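Local coordinates for protein putative phosphinothricin n-acetyltransferase (Acinetobacter baylyi, PDB 2JLM) that probably transfers the acetyl group of acetyl-CoA to the amino group of L-methionine sulfoximine and L-methionine sulfone, as a member of the GNAT acetyltransferase family, at residues D[50-53]-D[54-58]; D[83-86]-D[87-90]. All coordinates share one frame; numbering follows the deposited sequence.

Both contacts are local: contact 1 is the last two to three turns of helix 46-58, and contact 2 lies in the nine-residue loop joining the antiparallel strands 73-81 and 91-98 of the mixed GNAT sheet. They follow each other along the chain and do not touch; their centres lie about 19 Å apart and their nearest atoms about 10 Å apart. Lys56 NZ of contact 1 hydrogen-bonds to Ser78 of strand 73-81, the strand that leads into the loop of contact 2. Contact 1 meets no other chain, whereas contact 2 faces a second subunit and has a sodium ion about 3 Å from the Tyr88 side chain and an acetate, probably from the crystallisation liquor, about 4 Å from that of Phe85.

Contact 1: D[50-53]-D[54-58]; sequences AAWF and ATKRQ
The indole of Trp52 carries the aliphatic end of Lys56 over one face, while CD1 of Phe53 sits at its edge, in plane. The Phe53 ring in turn has Trp52 CE3 over the centre of one face. These are i to i+1 and i to i+4 contacts on helix 46-58 of the GNAT fold. Lys56 CD makes a CH-pi contact, 3.8 Å from the centroid of the six-membered ring of Trp52 and 11° off its normal, and Lys56 CE lies nearer the rim, 3.3 Å from Trp52 CE2. With CG of Trp52 anti to the backbone N (chi1 -170°), the indole lies where the bent lysine chain can run across it. The Lys56 ammonium continues to Ser78 of strand 73-81, and Ile63 of strand 63-68 touches Trp52, Phe53 and Lys56 together. Phe53 also packs on Ala21 and Ile24 of helix 17-34. On another side of the helix the Arg57 guanidinium folds back, one face above Phe53 O and its NH1 3.8 Å from Phe53 CB; a salt bridge from NH2 to Glu17 ties this end to helix 17-34. Helical i to i+4 bonds hold the backbone: Arg57 N to Phe53 O is 3.0 Å, and Thr55 N to Ala51 O is 2.8 Å and nearly straight at 168°. Thr55 OG1 adds a weak bond to that same Ala51 O at 3.5 Å.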
# COMPACT_ATOMS: atom_id res chain seq x y z
N ALA D 50 9.65 -19.82 0.34
CA ALA D 50 8.79 -19.07 1.25
C ALA D 50 9.44 -17.75 1.65
O ALA D 50 8.76 -16.74 1.85
CB ALA D 50 8.46 -19.90 2.48
N ALA D 51 10.77 -17.76 1.78
CA ALA D 51 11.52 -16.54 2.06
C ALA D 51 11.47 -15.64 0.83
O ALA D 51 11.22 -14.44 0.93
CB ALA D 51 12.96 -16.86 2.42
N TRP D 52 11.70 -16.26 -0.33
CA TRP D 52 11.57 -15.58 -1.61
C TRP D 52 10.27 -14.78 -1.65
O TRP D 52 10.29 -13.59 -1.96
CB TRP D 52 11.59 -16.61 -2.74
CG TRP D 52 11.70 -16.06 -4.14
CD1 TRP D 52 12.84 -15.68 -4.79
CD2 TRP D 52 10.63 -15.86 -5.07
NE1 TRP D 52 12.55 -15.25 -6.06
CE2 TRP D 52 11.19 -15.36 -6.26
CE3 TRP D 52 9.25 -16.07 -5.01
CZ2 TRP D 52 10.43 -15.05 -7.37
CZ3 TRP D 52 8.48 -15.76 -6.13
CH2 TRP D 52 9.07 -15.25 -7.29
N PHE D 53 9.15 -15.41 -1.32
CA PHE D 53 7.89 -14.69 -1.34
C PHE D 53 7.89 -13.55 -0.33
O PHE D 53 7.37 -12.47 -0.60
CB PHE D 53 6.70 -15.63 -1.12
CG PHE D 53 6.25 -16.32 -2.37
CD1 PHE D 53 6.70 -17.60 -2.67
CD2 PHE D 53 5.40 -15.69 -3.26
CE1 PHE D 53 6.30 -18.24 -3.82
CE2 PHE D 53 4.99 -16.32 -4.42
CZ PHE D 53 5.44 -17.60 -4.70
N ALA D 54 8.51 -13.80 0.82
CA ALA D 54 8.55 -12.81 1.89
C ALA D 54 9.28 -11.55 1.45
O ALA D 54 8.77 -10.43 1.61
CB ALA D 54 9.22 -13.41 3.13
N THR D 55 10.47 -11.73 0.88
CA THR D 55 11.26 -10.62 0.36
C THR D 55 10.44 -9.74 -0.58
O THR D 55 10.45 -8.51 -0.48
CB THR D 55 12.53 -11.13 -0.35
OG1 THR D 55 13.38 -11.77 0.60
CG2 THR D 55 13.29 -9.97 -1.02
N LYS D 56 9.71 -10.37 -1.49
CA LYS D 56 8.98 -9.61 -2.49
C LYS D 56 7.80 -8.86 -1.90
O LYS D 56 7.49 -7.74 -2.33
CB LYS D 56 8.60 -10.48 -3.69
CG LYS D 56 9.74 -10.56 -4.71
CD LYS D 56 9.79 -11.87 -5.46
CE LYS D 56 11.14 -12.04 -6.13
NZ LYS D 56 11.60 -10.77 -6.76
N ARG D 57 7.17 -9.46 -0.89
CA ARG D 57 6.07 -8.82 -0.16
C ARG D 57 6.56 -7.60 0.61
O ARG D 57 6.08 -6.49 0.40
CB ARG D 57 5.44 -9.80 0.85
CG ARG D 57 4.29 -10.63 0.30
CD ARG D 57 3.56 -11.35 1.43
NE ARG D 57 4.41 -12.28 2.16
CZ ARG D 57 4.53 -13.58 1.86
NH1 ARG D 57 3.85 -14.09 0.85
NH2 ARG D 57 5.34 -14.35 2.57
N GLN D 58 7.52 -7.83 1.50
CA GLN D 58 8.11 -6.76 2.29
C GLN D 58 8.48 -5.57 1.40
O GLN D 58 8.23 -4.42 1.76
CB GLN D 58 9.35 -7.28 3.03
CG GLN D 58 10.33 -6.20 3.49
CD GLN D 58 10.05 -5.67 4.89
OE1 GLN D 58 8.90 -5.59 5.32
NE2 GLN D 58 11.12 -5.31 5.60

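Contact 2: D[83-86]-D[87-90]; sequences RAFP and AYKY
From CB to NE the Arg83 side chain crosses the Tyr88 ring obliquely, from over its face to the phenol oxygen, within the nine-residue loop between strands 73-81 and 91-98 of the GNAT sheet; Ala84 centres an inverse gamma turn, and Pro86 and Ala87 form a short 3-10 turn. CB of Arg83 stands over the ring centre of Tyr88 in a CH-pi contact, 3.7 Å from the centroid. The chain then runs toward the phenol end, where Arg83 CD comes 3.7 Å from Tyr88 CZ. A bend at chi3 (58°) brings NE to the phenol oxygen, and Arg83 NE donates to Tyr88 OH at 2.9 Å, the hydroxyl lying close to the guanidinium plane, which stands 81° from the ring plane. Further out, Arg83 NH2 forms a salt bridge with Glu93 of the second subunit, whose Tyr39 stacks on the Tyr88 ring, so the pair is part of the subunit interface. At the ring edge of Tyr88, Phe85 contributes its CB, 3.7 Å from Tyr88 CD1. Phe85 O also lies in the ring plane and accepts Tyr88 N at 3.1 Å, the donor standing above the carbonyl plane. Next, Lys89 N makes a weak bond to Pro86 O; the Lys89 ammonium forms a salt bridge with the C-terminal residue Asp182. A bridging water lies 3.2 Å from Arg83 N, whose N-H it accepts, and 3.2 Å from Tyr88 O, to which it donates.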
# COMPACT_ATOMS: atom_id res chain seq x y z
N ARG D 83 21.49 -3.76 -6.93
CA ARG D 83 22.62 -3.78 -6.00
C ARG D 83 22.19 -3.23 -4.65
O ARG D 83 21.40 -2.29 -4.58
CB ARG D 83 23.83 -3.02 -6.59
CG ARG D 83 24.53 -3.81 -7.71
CD ARG D 83 25.53 -2.97 -8.52
NE ARG D 83 26.58 -2.38 -7.68
CZ ARG D 83 27.56 -3.07 -7.11
NH1 ARG D 83 27.62 -4.39 -7.26
NH2 ARG D 83 28.47 -2.45 -6.38
N ALA D 84 22.69 -3.84 -3.58
CA ALA D 84 22.20 -3.57 -2.22
C ALA D 84 22.83 -2.35 -1.56
O ALA D 84 23.55 -2.46 -0.57
CB ALA D 84 22.42 -4.80 -1.35
N PHE D 85 22.57 -1.17 -2.12
CA PHE D 85 23.07 0.08 -1.56
C PHE D 85 22.04 1.15 -1.82
O PHE D 85 21.34 1.11 -2.84
CB PHE D 85 24.39 0.49 -2.20
CG PHE D 85 25.51 -0.45 -1.93
CD1 PHE D 85 25.71 -1.57 -2.74
CD2 PHE D 85 26.39 -0.22 -0.89
CE1 PHE D 85 26.75 -2.44 -2.49
CE2 PHE D 85 27.44 -1.08 -0.64
CZ PHE D 85 27.62 -2.20 -1.45
N PRO D 86 21.93 2.12 -0.90
CA PRO D 86 20.84 3.10 -0.92
C PRO D 86 20.70 3.89 -2.22
O PRO D 86 19.57 4.13 -2.63
CB PRO D 86 21.19 4.04 0.25
CG PRO D 86 21.89 3.13 1.24
CD PRO D 86 22.71 2.18 0.36
N ALA D 87 21.80 4.29 -2.85
CA ALA D 87 21.68 5.15 -4.04
C ALA D 87 21.25 4.40 -5.30
O ALA D 87 21.08 5.01 -6.35
CB ALA D 87 22.97 5.94 -4.28
N TYR D 88 21.07 3.08 -5.19
CA TYR D 88 20.51 2.28 -6.29
C TYR D 88 18.99 2.18 -6.19
O TYR D 88 18.38 1.33 -6.84
CB TYR D 88 21.07 0.85 -6.28
CG TYR D 88 22.50 0.75 -6.75
CD1 TYR D 88 23.55 0.66 -5.84
CD2 TYR D 88 22.80 0.74 -8.11
CE1 TYR D 88 24.86 0.56 -6.28
CE2 TYR D 88 24.10 0.65 -8.55
CZ TYR D 88 25.12 0.56 -7.64
OH TYR D 88 26.41 0.47 -8.10
N LYS D 89 18.37 3.04 -5.38
CA LYS D 89 16.92 2.96 -5.14
C LYS D 89 16.04 2.94 -6.39
O LYS D 89 14.94 2.38 -6.38
CB LYS D 89 16.47 4.11 -4.23
CG LYS D 89 16.79 5.48 -4.78
CD LYS D 89 16.69 6.54 -3.71
CE LYS D 89 15.26 6.94 -3.44
NZ LYS D 89 15.20 8.09 -2.50
N TYR D 90 16.50 3.54 -7.48
CA TYR D 90 15.67 3.65 -8.68
C TYR D 90 16.00 2.59 -9.72
O TYR D 90 15.52 2.65 -10.85
CB TYR D 90 15.77 5.05 -9.29
CG TYR D 90 15.29 6.15 -8.37
CD1 TYR D 90 13.95 6.24 -8.00
CD2 TYR D 90 16.18 7.10 -7.88
CE1 TYR D 90 13.51 7.25 -7.16
CE2 TYR D 90 15.75 8.12 -7.06
CZ TYR D 90 14.42 8.19 -6.69
OH TYR D 90 14.01 9.20 -5.87
O HOH W 1 18.88 -1.86 -7.01